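Local coordinates for protein BCAM1869 (Burkholderia cenocepacia, PDB 4O2H) that is an RsaM homolog, probably a transcriptional regulator acting in quorum sensing, at residues A[99-102]-A[108-111]; A[76-81]-A[121-126]; A[36-41]-A[130-135]. One frame throughout, in Å; residues are numbered along the deposited sequence.

Contact 1. Residues A[99-102]-A[108-111]; sequences NVMA and ADIG
This is a local contact between the end of strand 100-103 and the loop that leads into helix 112-125, about 14 Å from the centre of the chain (centre to centre), where Ala-102 and Met-101 touch Asp-109, Ile-110 and Gly-111. The strand belongs to a small two-stranded parallel sheet with strand 21-24, and Gly-111 occupies the N-cap position of the helix, so the contact joins the end of one element to the start of the next. A single backbone hydrogen bond ties the two: Ile-110 N donates to Ala-102 O over 2.9 Å, with an N-H...O angle of 147°. Beside this bond the methyl of Ala-102 packs on the branch of Ile-110 that points back to the strand, CB to CG1 at 3.7 Å and CB to CD1 at 3.8 Å. That branch comes close because Ile-110 CG1 sits between its own backbone N and carbonyl carbon (chi1 66°), which also leaves CG1 3.2 Å from Ala-102 O. Met-101, a selenomethionine, makes the other side-chain contact, with Asp-109 and Gly-111. Its chain folds at chi2 and chi3, and crosses the side chain of Asp-109 at about a right angle, with Met-101 CG 3.5 Å from Asp-109 CG. The carboxylate therefore lies against a methylene, while its charge is met elsewhere: OD1 forms a salt bridge with Arg-22 of the neighbouring parallel strand. Thr-115 of helix 112-125 links the two segments, its OG1 hydrogen-bonded to Ala-102 N and to Gly-111 O. The bend of the selenomethionine finally carries its selenium to the start of the helix, where Met-101 SE rests 3.6 Å from Gly-111 N.

Contact 2. Residues A[76-81]-A[121-126]; sequences VGWDWY and ARLAAL
The indole of Trp-78 offers one face to Leu-123: the methyl CD1 stands 3.5 Å above the ring plane, displaced toward the rim, in a CH-pi contact of a helix packed on a beta-sheet. Relative to the six-membered ring alone, Leu-123 CD1 is 3.7 Å from the centroid and 17° off the normal, well over the face. The second methyl, CD2, reaches the far end of the same ring, 3.6 Å from Trp-78 CH2, so both branches of the leucine bear on the benzene half of the indole. Two more tryptophans touch this ring: Trp-128, at the start of helix 128-138, meets it edge-to-face, and Trp-63 of strand 55-65 meets it with the planes about 35° apart.

The two side chains come from opposite directions, Trp-78 rising from strand 74-83 of the antiparallel four-stranded sheet and Leu-123 descending from the last turn of helix 112-125. With CG lodged between backbone N and carbonyl carbon, chi1 (65°) and chi2 (100°) together turn the benzene half of Trp-78 back along the strand toward Val-76. Val-76 lies two residues away on the same side of the sheet and extends the apolar floor. Leu-33 touches both Val-76 and Leu-123, filling in beside them. All three touching residues are buried near the centre of the chain, and the contact consists wholly of hydrocarbon and aromatic surface. One leucine methyl thus serves both strand residues, since CD1 of Leu-123, besides lying over the indole, comes 4.1 Å from Val-76 CG1.

Contact 3. Residues A[36-41]-A[130-135]; sequences VASGLD and AAVASA
Van der Waals contact alone joins Ser-38 of strand 34-40 to Val-132 and Ala-135 of helix 128-138, a small helix-on-sheet interface built from short side chains. Val-132 CG2 comes 3.6 Å from Ser-38 OG, and Val-132 CA lies 3.8 Å from the same oxygen. Ala-135, about one turn further along the helix, adds its methyl, with CB 4.1 Å from Ser-38 CB. The backbones lie close, consistent with the small Ser-38 and Ala-135 side chains: Ser-38 CA is 5.9 Å from Val-132 CA.

The polar bonds of Ser-38 go to residues outside the two segments. Its hydroxyl, turned anti to its carbonyl carbon (chi1 -64°), is hydrogen-bonded to His-35 NE2 and to Thr-61 OG1, so this buried oxygen has two polar partners although the helix presents only hydrocarbon to it. The backbone oxygen of Ser-38 is bonded to His-139 NE2, a further link from the strand to the residue just beyond the helix.

Val-36 and Ala-37 pack against Ala-37 and Val-36 of the second subunit. Strand 34-40 is an outermost strand of the antiparallel sheet within its chain, paired with strand 55-65, and carries a classic beta bulge where Val-36 and Ala-37 both face Glu-62. Helix 128-138 lies over strands 34-40, 55-65 and 74-83, Val-132 also touching Thr-61 and Trp-80.

Contacts 2 and 3 share the four-stranded antiparallel sheet, each setting one of two successive helices, 112-125 and 128-138, on a different strand. Their centres are 11 Å apart and they meet directly through Trp-80, whose CH2 lies 3.6 Å from Leu-40 CD2. Contact 2 is the central one, apolar and aromatic; contact 3 is also buried but lies toward the outer strand, where small residues and a bonded hydroxyl replace large rings. Contact 1 differs most: partly exposed and centred about 27 Å from the centre of contact 3, it combines a backbone hydrogen bond with apolar contacts, and leads into the helix that contact 2 uses.

Contact 1. Residues A[99-102]-A[108-111]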
ATOM      1  N   ASN A  99     -11.327  -4.314   1.300  1.00 44.24           N
ATOM      2  CA  ASN A  99     -12.435  -4.543   0.370  1.00 45.13           C
ATOM      3  C   ASN A  99     -13.520  -5.317   1.104  1.00 46.95           C
ATOM      4  O   ASN A  99     -14.325  -6.005   0.481  1.00 47.87           O
ATOM      5  CB  ASN A  99     -11.961  -5.277  -0.902  1.00 42.61           C
ATOM      6  CG  ASN A  99     -11.502  -6.698  -0.696  1.00 44.16           C
ATOM      7  OD1 ASN A  99     -11.045  -7.100   0.377  1.00 42.88           O
ATOM      8  ND2 ASN A  99     -11.548  -7.473  -1.768  1.00 38.46           N
ATOM      9  N   VAL A 100     -13.510  -5.234   2.441  1.00 42.16           N
ATOM     10  CA  VAL A 100     -14.466  -5.934   3.303  1.00 41.31           C
ATOM     11  C   VAL A 100     -15.522  -5.006   3.880  1.00 47.17           C
ATOM     12  O   VAL A 100     -15.223  -3.912   4.335  1.00 46.04           O
ATOM     13  CB  VAL A 100     -13.765  -6.703   4.464  1.00 41.50           C
ATOM     14  CG1 VAL A 100     -14.779  -7.340   5.443  1.00 40.08           C
ATOM     15  CG2 VAL A 100     -12.787  -7.756   3.932  1.00 40.58           C
HETATM   16  N   MSE A 101     -16.752  -5.516   3.944  1.00 48.29           N
HETATM   17  CA  MSE A 101     -17.865  -4.937   4.684  1.00 50.05           C
HETATM   18  C   MSE A 101     -18.350  -6.004   5.649  1.00 54.69           C
HETATM   19  O   MSE A 101     -18.777  -7.088   5.221  1.00 54.45           O
HETATM   20  CB  MSE A 101     -18.995  -4.414   3.766  1.00 54.77           C
HETATM   21  CG  MSE A 101     -20.192  -3.922   4.533  1.00 63.83           C
HETATM   22 SE   MSE A 101     -19.781  -2.473   5.756  0.61 70.22          SE
HETATM   23  CE  MSE A 101     -19.656  -1.035   4.514  1.00 66.42           C
ATOM     24  N   ALA A 102     -18.243  -5.718   6.961  1.00 51.77           N
ATOM     25  CA  ALA A 102     -18.734  -6.641   7.975  1.00 52.67           C
ATOM     26  C   ALA A 102     -20.238  -6.514   8.121  1.00 58.38           C
ATOM     27  O   ALA A 102     -20.796  -5.410   8.140  1.00 58.32           O
ATOM     28  CB  ALA A 102     -18.047  -6.406   9.308  1.00 52.47           C
ATOM     29  N   ALA A 108     -27.248  -7.554   7.549  1.00 76.92           N
ATOM     30  CA  ALA A 108     -27.166  -6.114   7.319  1.00 75.29           C
ATOM     31  C   ALA A 108     -25.757  -5.612   7.617  1.00 74.20           C
ATOM     32  O   ALA A 108     -25.091  -6.127   8.517  1.00 70.64           O
ATOM     33  CB  ALA A 108     -28.185  -5.392   8.198  1.00 79.20           C
ATOM     34  N   ASP A 109     -25.297  -4.618   6.844  1.00 71.06           N
ATOM     35  CA  ASP A 109     -23.975  -4.002   6.990  1.00 65.83           C
ATOM     36  C   ASP A 109     -23.827  -3.351   8.354  1.00 71.98           C
ATOM     37  O   ASP A 109     -24.809  -2.846   8.897  1.00 74.15           O
ATOM     38  CB  ASP A 109     -23.768  -2.938   5.898  1.00 65.93           C
ATOM     39  CG  ASP A 109     -23.650  -3.484   4.489  1.00 68.79           C
ATOM     40  OD1 ASP A 109     -23.648  -4.725   4.328  1.00 68.54           O
ATOM     41  OD2 ASP A 109     -23.504  -2.668   3.549  1.00 70.28           O
ATOM     42  N   ILE A 110     -22.608  -3.345   8.904  1.00 54.37           N
ATOM     43  CA  ILE A 110     -22.414  -2.701  10.199  1.00 55.61           C
ATOM     44  C   ILE A 110     -21.536  -1.465  10.043  1.00 61.41           C
ATOM     45  O   ILE A 110     -21.232  -0.810  11.042  1.00 62.34           O
ATOM     46  CB  ILE A 110     -21.920  -3.649  11.320  1.00 58.68           C
ATOM     47  CG1 ILE A 110     -20.479  -4.210  11.084  1.00 58.07           C
ATOM     48  CG2 ILE A 110     -22.981  -4.701  11.663  1.00 56.77           C
ATOM     49  CD1 ILE A 110     -19.952  -5.100  12.279  1.00 62.67           C
ATOM     50  N   GLY A 111     -21.199  -1.127   8.790  1.00 58.30           N
ATOM     51  CA  GLY A 111     -20.430   0.066   8.458  1.00 58.57           C
ATOM     52  C   GLY A 111     -18.926  -0.036   8.617  1.00 63.55           C
ATOM     53  O   GLY A 111     -18.417  -0.923   9.307  1.00 61.12           O
TER

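Contact 2. Residues A[76-81]-A[121-126]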
ATOM      1  N   VAL A  76      -6.352  -6.053   2.734  1.00 35.75           N
ATOM      2  CA  VAL A  76      -6.359  -5.317   3.987  1.00 35.18           C
ATOM      3  C   VAL A  76      -5.015  -4.625   4.091  1.00 39.73           C
ATOM      4  O   VAL A  76      -3.957  -5.282   4.049  1.00 39.38           O
ATOM      5  CB  VAL A  76      -6.645  -6.236   5.223  1.00 39.10           C
ATOM      6  CG1 VAL A  76      -6.722  -5.422   6.529  1.00 37.20           C
ATOM      7  CG2 VAL A  76      -7.915  -7.089   5.021  1.00 40.82           C
ATOM      8  N   GLY A  77      -5.073  -3.308   4.194  1.00 35.67           N
ATOM      9  CA  GLY A  77      -3.889  -2.473   4.321  1.00 35.21           C
ATOM     10  C   GLY A  77      -4.084  -1.403   5.357  1.00 39.01           C
ATOM     11  O   GLY A  77      -5.208  -1.049   5.692  1.00 38.14           O
ATOM     12  N   TRP A  78      -3.000  -0.945   5.931  1.00 36.86           N
ATOM     13  CA  TRP A  78      -3.059   0.086   6.954  1.00 37.08           C
ATOM     14  C   TRP A  78      -1.697   0.737   7.106  1.00 41.38           C
ATOM     15  O   TRP A  78      -0.669   0.203   6.644  1.00 41.86           O
ATOM     16  CB  TRP A  78      -3.543  -0.497   8.321  1.00 35.65           C
ATOM     17  CG  TRP A  78      -2.600  -1.509   8.932  1.00 36.43           C
ATOM     18  CD1 TRP A  78      -1.694  -1.285   9.940  1.00 39.02           C
ATOM     19  CD2 TRP A  78      -2.584  -2.933   8.690  1.00 35.42           C
ATOM     20  NE1 TRP A  78      -1.092  -2.461  10.307  1.00 36.94           N
ATOM     21  CE2 TRP A  78      -1.618  -3.494   9.560  1.00 38.01           C
ATOM     22  CE3 TRP A  78      -3.260  -3.781   7.787  1.00 35.57           C
ATOM     23  CZ2 TRP A  78      -1.298  -4.863   9.544  1.00 36.21           C
ATOM     24  CZ3 TRP A  78      -2.920  -5.122   7.748  1.00 36.95           C
ATOM     25  CH2 TRP A  78      -1.971  -5.660   8.638  1.00 37.33           C
ATOM     26  N   ASP A  79      -1.705   1.886   7.781  1.00 38.95           N
ATOM     27  CA  ASP A  79      -0.518   2.618   8.221  1.00 39.38           C
ATOM     28  C   ASP A  79      -0.215   2.227   9.642  1.00 43.25           C
ATOM     29  O   ASP A  79      -1.132   2.029  10.463  1.00 42.44           O
ATOM     30  CB  ASP A  79      -0.700   4.145   8.102  1.00 41.71           C
ATOM     31  CG  ASP A  79      -0.729   4.675   6.682  1.00 51.58           C
ATOM     32  OD1 ASP A  79      -0.386   3.909   5.746  1.00 51.61           O
ATOM     33  OD2 ASP A  79      -1.071   5.855   6.504  1.00 61.78           O
ATOM     34  N   TRP A  80       1.079   2.077   9.936  1.00 40.75           N
ATOM     35  CA  TRP A  80       1.530   1.700  11.285  1.00 39.50           C
ATOM     36  C   TRP A  80       2.651   2.628  11.752  1.00 41.48           C
ATOM     37  O   TRP A  80       3.229   3.344  10.963  1.00 41.09           O
ATOM     38  CB  TRP A  80       2.001   0.229  11.323  1.00 36.95           C
ATOM     39  CG  TRP A  80       3.089  -0.034  10.316  1.00 38.14           C
ATOM     40  CD1 TRP A  80       2.923  -0.479   9.038  1.00 40.25           C
ATOM     41  CD2 TRP A  80       4.491   0.272  10.457  1.00 38.71           C
ATOM     42  NE1 TRP A  80       4.125  -0.480   8.378  1.00 40.38           N
ATOM     43  CE2 TRP A  80       5.106  -0.017   9.223  1.00 42.09           C
ATOM     44  CE3 TRP A  80       5.295   0.742  11.523  1.00 40.45           C
ATOM     45  CZ2 TRP A  80       6.477   0.189   9.003  1.00 42.12           C
ATOM     46  CZ3 TRP A  80       6.651   0.942  11.304  1.00 42.32           C
ATOM     47  CH2 TRP A  80       7.232   0.660  10.062  1.00 42.88           C
ATOM     48  N   TYR A  81       2.957   2.589  13.030  1.00 39.29           N
ATOM     49  CA  TYR A  81       4.088   3.274  13.604  1.00 40.36           C
ATOM     50  C   TYR A  81       4.635   2.403  14.694  1.00 46.10           C
ATOM     51  O   TYR A  81       3.911   1.611  15.314  1.00 44.35           O
ATOM     52  CB  TYR A  81       3.831   4.733  14.063  1.00 42.95           C
ATOM     53  CG  TYR A  81       2.864   4.948  15.205  1.00 46.14           C
ATOM     54  CD1 TYR A  81       3.304   4.953  16.524  1.00 49.25           C
ATOM     55  CD2 TYR A  81       1.524   5.252  14.964  1.00 47.88           C
ATOM     56  CE1 TYR A  81       2.424   5.179  17.581  1.00 51.24           C
ATOM     57  CE2 TYR A  81       0.636   5.496  16.013  1.00 49.74           C
ATOM     58  CZ  TYR A  81       1.093   5.456  17.321  1.00 58.38           C
ATOM     59  OH  TYR A  81       0.232   5.711  18.359  1.00 59.30           O
ATOM     60  N   ALA A 121      -8.673  -6.154  15.162  1.00 38.42           N
ATOM     61  CA  ALA A 121      -8.704  -7.244  16.162  1.00 39.96           C
ATOM     62  C   ALA A 121      -8.209  -8.571  15.542  1.00 46.68           C
ATOM     63  O   ALA A 121      -7.338  -9.231  16.133  1.00 47.84           O
ATOM     64  CB  ALA A 121     -10.121  -7.423  16.735  1.00 40.65           C
ATOM     65  N   ARG A 122      -8.686  -8.931  14.331  1.00 40.96           N
ATOM     66  CA  ARG A 122      -8.163 -10.146  13.692  1.00 40.97           C
ATOM     67  C   ARG A 122      -6.645  -9.999  13.427  1.00 46.71           C
ATOM     68  O   ARG A 122      -5.875 -10.946  13.642  1.00 48.44           O
ATOM     69  CB  ARG A 122      -8.912 -10.473  12.380  1.00 39.98           C
ATOM     70  CG  ARG A 122      -8.411 -11.748  11.680  1.00 41.91           C
ATOM     71  CD  ARG A 122      -8.360 -12.943  12.640  1.00 34.36           C
ATOM     72  NE  ARG A 122      -8.153 -14.186  11.913  1.00 40.71           N
ATOM     73  CZ  ARG A 122      -7.614 -15.282  12.426  1.00 61.74           C
ATOM     74  NH1 ARG A 122      -7.248 -15.316  13.706  1.00 48.99           N
ATOM     75  NH2 ARG A 122      -7.446 -16.363  11.668  1.00 43.85           N
ATOM     76  N   LEU A 123      -6.213  -8.802  13.003  1.00 42.08           N
ATOM     77  CA  LEU A 123      -4.798  -8.557  12.698  1.00 41.70           C
ATOM     78  C   LEU A 123      -3.920  -8.766  13.917  1.00 44.28           C
ATOM     79  O   LEU A 123      -2.858  -9.354  13.769  1.00 44.39           O
ATOM     80  CB  LEU A 123      -4.563  -7.158  12.079  1.00 41.28           C
ATOM     81  CG  LEU A 123      -5.267  -6.951  10.720  1.00 45.36           C
ATOM     82  CD1 LEU A 123      -5.316  -5.492  10.343  1.00 43.34           C
ATOM     83  CD2 LEU A 123      -4.679  -7.842   9.637  1.00 48.59           C
ATOM     84  N   ALA A 124      -4.376  -8.359  15.112  1.00 39.93           N
ATOM     85  CA  ALA A 124      -3.628  -8.529  16.367  1.00 39.83           C
ATOM     86  C   ALA A 124      -3.485 -10.013  16.738  1.00 43.41           C
ATOM     87  O   ALA A 124      -2.438 -10.411  17.257  1.00 44.50           O
ATOM     88  CB  ALA A 124      -4.302  -7.768  17.506  1.00 40.27           C
ATOM     89  N   ALA A 125      -4.516 -10.824  16.446  1.00 39.72           N
ATOM     90  CA  ALA A 125      -4.521 -12.276  16.659  1.00 39.54           C
ATOM     91  C   ALA A 125      -3.585 -12.935  15.643  1.00 47.37           C
ATOM     92  O   ALA A 125      -3.083 -14.008  15.908  1.00 49.13           O
ATOM     93  CB  ALA A 125      -5.939 -12.833  16.527  1.00 39.68           C
ATOM     94  N   LEU A 126      -3.325 -12.286  14.486  1.00 44.28           N
ATOM     95  CA  LEU A 126      -2.402 -12.840  13.479  1.00 42.55           C
ATOM     96  C   LEU A 126      -0.968 -12.378  13.728  1.00 48.04           C
ATOM     97  O   LEU A 126      -0.078 -12.725  12.949  1.00 49.46           O
ATOM     98  CB  LEU A 126      -2.847 -12.504  12.035  1.00 41.10           C
ATOM     99  CG  LEU A 126      -4.139 -13.221  11.568  1.00 45.20           C
ATOM    100  CD1 LEU A 126      -4.623 -12.669  10.250  1.00 45.42           C
ATOM    101  CD2 LEU A 126      -3.943 -14.756  11.455  1.00 44.12           C
TER

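Contact 3. Residues A[36-41]-A[130-135]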
ATOM      1  N   VAL A  36       1.882  -9.233   2.415  1.00 39.09           N
ATOM      2  CA  VAL A  36       2.242  -9.051   1.002  1.00 38.47           C
ATOM      3  C   VAL A  36       3.392  -8.056   0.936  1.00 43.74           C
ATOM      4  O   VAL A  36       4.402  -8.345   0.309  1.00 45.41           O
ATOM      5  CB  VAL A  36       1.011  -8.586   0.171  1.00 42.20           C
ATOM      6  CG1 VAL A  36       1.345  -8.404  -1.305  1.00 41.90           C
ATOM      7  CG2 VAL A  36      -0.178  -9.546   0.330  1.00 42.53           C
ATOM      8  N   ALA A  37       3.247  -6.877   1.568  1.00 39.35           N
ATOM      9  CA  ALA A  37       4.290  -5.854   1.492  1.00 38.92           C
ATOM     10  C   ALA A  37       4.177  -4.871   2.618  1.00 42.34           C
ATOM     11  O   ALA A  37       3.112  -4.621   3.141  1.00 40.82           O
ATOM     12  CB  ALA A  37       4.246  -5.118   0.139  1.00 39.71           C
ATOM     13  N   SER A  38       5.317  -4.343   3.013  1.00 42.31           N
ATOM     14  CA  SER A  38       5.484  -3.354   4.064  1.00 40.29           C
ATOM     15  C   SER A  38       6.622  -2.442   3.640  1.00 44.53           C
ATOM     16  O   SER A  38       7.523  -2.873   2.932  1.00 44.60           O
ATOM     17  CB  SER A  38       5.781  -4.031   5.399  1.00 41.56           C
ATOM     18  OG  SER A  38       4.715  -4.840   5.874  1.00 47.18           O
ATOM     19  N   GLY A  39       6.551  -1.188   4.030  1.00 40.99           N
ATOM     20  CA  GLY A  39       7.593  -0.224   3.738  1.00 41.52           C
ATOM     21  C   GLY A  39       7.518   0.957   4.663  1.00 43.11           C
ATOM     22  O   GLY A  39       6.535   1.136   5.384  1.00 40.79           O
ATOM     23  N   LEU A  40       8.587   1.738   4.676  1.00 40.11           N
ATOM     24  CA  LEU A  40       8.680   2.927   5.502  1.00 39.59           C
ATOM     25  C   LEU A  40       8.103   4.127   4.762  1.00 43.93           C
ATOM     26  O   LEU A  40       8.210   4.194   3.536  1.00 43.40           O
ATOM     27  CB  LEU A  40      10.158   3.190   5.889  1.00 40.10           C
ATOM     28  CG  LEU A  40      10.839   2.051   6.685  1.00 42.02           C
ATOM     29  CD1 LEU A  40      12.252   2.451   7.105  1.00 41.25           C
ATOM     30  CD2 LEU A  40       9.980   1.581   7.905  1.00 35.27           C
ATOM     31  N   ASP A  41       7.425   5.032   5.500  1.00 41.86           N
ATOM     32  CA  ASP A  41       6.909   6.303   4.953  1.00 42.55           C
ATOM     33  C   ASP A  41       7.515   7.466   5.797  1.00 44.43           C
ATOM     34  O   ASP A  41       6.933   7.816   6.824  1.00 42.99           O
ATOM     35  CB  ASP A  41       5.347   6.343   4.918  1.00 43.52           C
ATOM     36  CG  ASP A  41       4.758   7.610   4.298  1.00 51.88           C
ATOM     37  OD1 ASP A  41       5.533   8.487   3.884  1.00 55.45           O
ATOM     38  OD2 ASP A  41       3.523   7.671   4.129  1.00 64.12           O
ATOM     39  N   ALA A 130       4.951  -8.980  13.821  1.00 40.26           N
ATOM     40  CA  ALA A 130       6.077  -9.899  13.537  1.00 41.15           C
ATOM     41  C   ALA A 130       6.397  -9.926  12.021  1.00 47.52           C
ATOM     42  O   ALA A 130       7.557  -9.768  11.648  1.00 48.16           O
ATOM     43  CB  ALA A 130       5.777 -11.306  14.058  1.00 41.11           C
ATOM     44  N   ALA A 131       5.368 -10.034  11.153  1.00 44.00           N
ATOM     45  CA  ALA A 131       5.617 -10.076   9.705  1.00 43.28           C
ATOM     46  C   ALA A 131       6.007  -8.703   9.113  1.00 45.32           C
ATOM     47  O   ALA A 131       6.786  -8.652   8.166  1.00 44.66           O
ATOM     48  CB  ALA A 131       4.425 -10.654   8.973  1.00 43.88           C
ATOM     49  N   VAL A 132       5.518  -7.606   9.677  1.00 42.56           N
ATOM     50  CA  VAL A 132       5.913  -6.271   9.225  1.00 42.35           C
ATOM     51  C   VAL A 132       7.411  -6.038   9.516  1.00 47.21           C
ATOM     52  O   VAL A 132       8.161  -5.699   8.593  1.00 48.23           O
ATOM     53  CB  VAL A 132       5.015  -5.177   9.850  1.00 44.75           C
ATOM     54  CG1 VAL A 132       5.589  -3.762   9.680  1.00 42.92           C
ATOM     55  CG2 VAL A 132       3.597  -5.280   9.292  1.00 43.34           C
ATOM     56  N   ALA A 133       7.857  -6.288  10.755  1.00 44.55           N
ATOM     57  CA  ALA A 133       9.270  -6.071  11.142  1.00 43.89           C
ATOM     58  C   ALA A 133      10.189  -6.957  10.313  1.00 48.13           C
ATOM     59  O   ALA A 133      11.218  -6.502   9.825  1.00 47.14           O
ATOM     60  CB  ALA A 133       9.459  -6.343  12.620  1.00 44.21           C
ATOM     61  N   SER A 134       9.765  -8.195  10.092  1.00 46.66           N
ATOM     62  CA  SER A 134      10.481  -9.178   9.288  1.00 48.48           C
ATOM     63  C   SER A 134      10.696  -8.661   7.866  1.00 51.88           C
ATOM     64  O   SER A 134      11.824  -8.700   7.372  1.00 53.09           O
ATOM     65  CB  SER A 134       9.701 -10.493   9.257  1.00 52.01           C
ATOM     66  OG  SER A 134      10.452 -11.509   8.615  1.00 59.25           O
ATOM     67  N   ALA A 135       9.628  -8.133   7.226  1.00 46.07           N
ATOM     68  CA  ALA A 135       9.727  -7.618   5.859  1.00 45.11           C
ATOM     69  C   ALA A 135      10.642  -6.402   5.812  1.00 49.83           C
ATOM     70  O   ALA A 135      11.398  -6.245   4.863  1.00 49.95           O
ATOM     71  CB  ALA A 135       8.350  -7.257   5.328  1.00 44.17           C
TER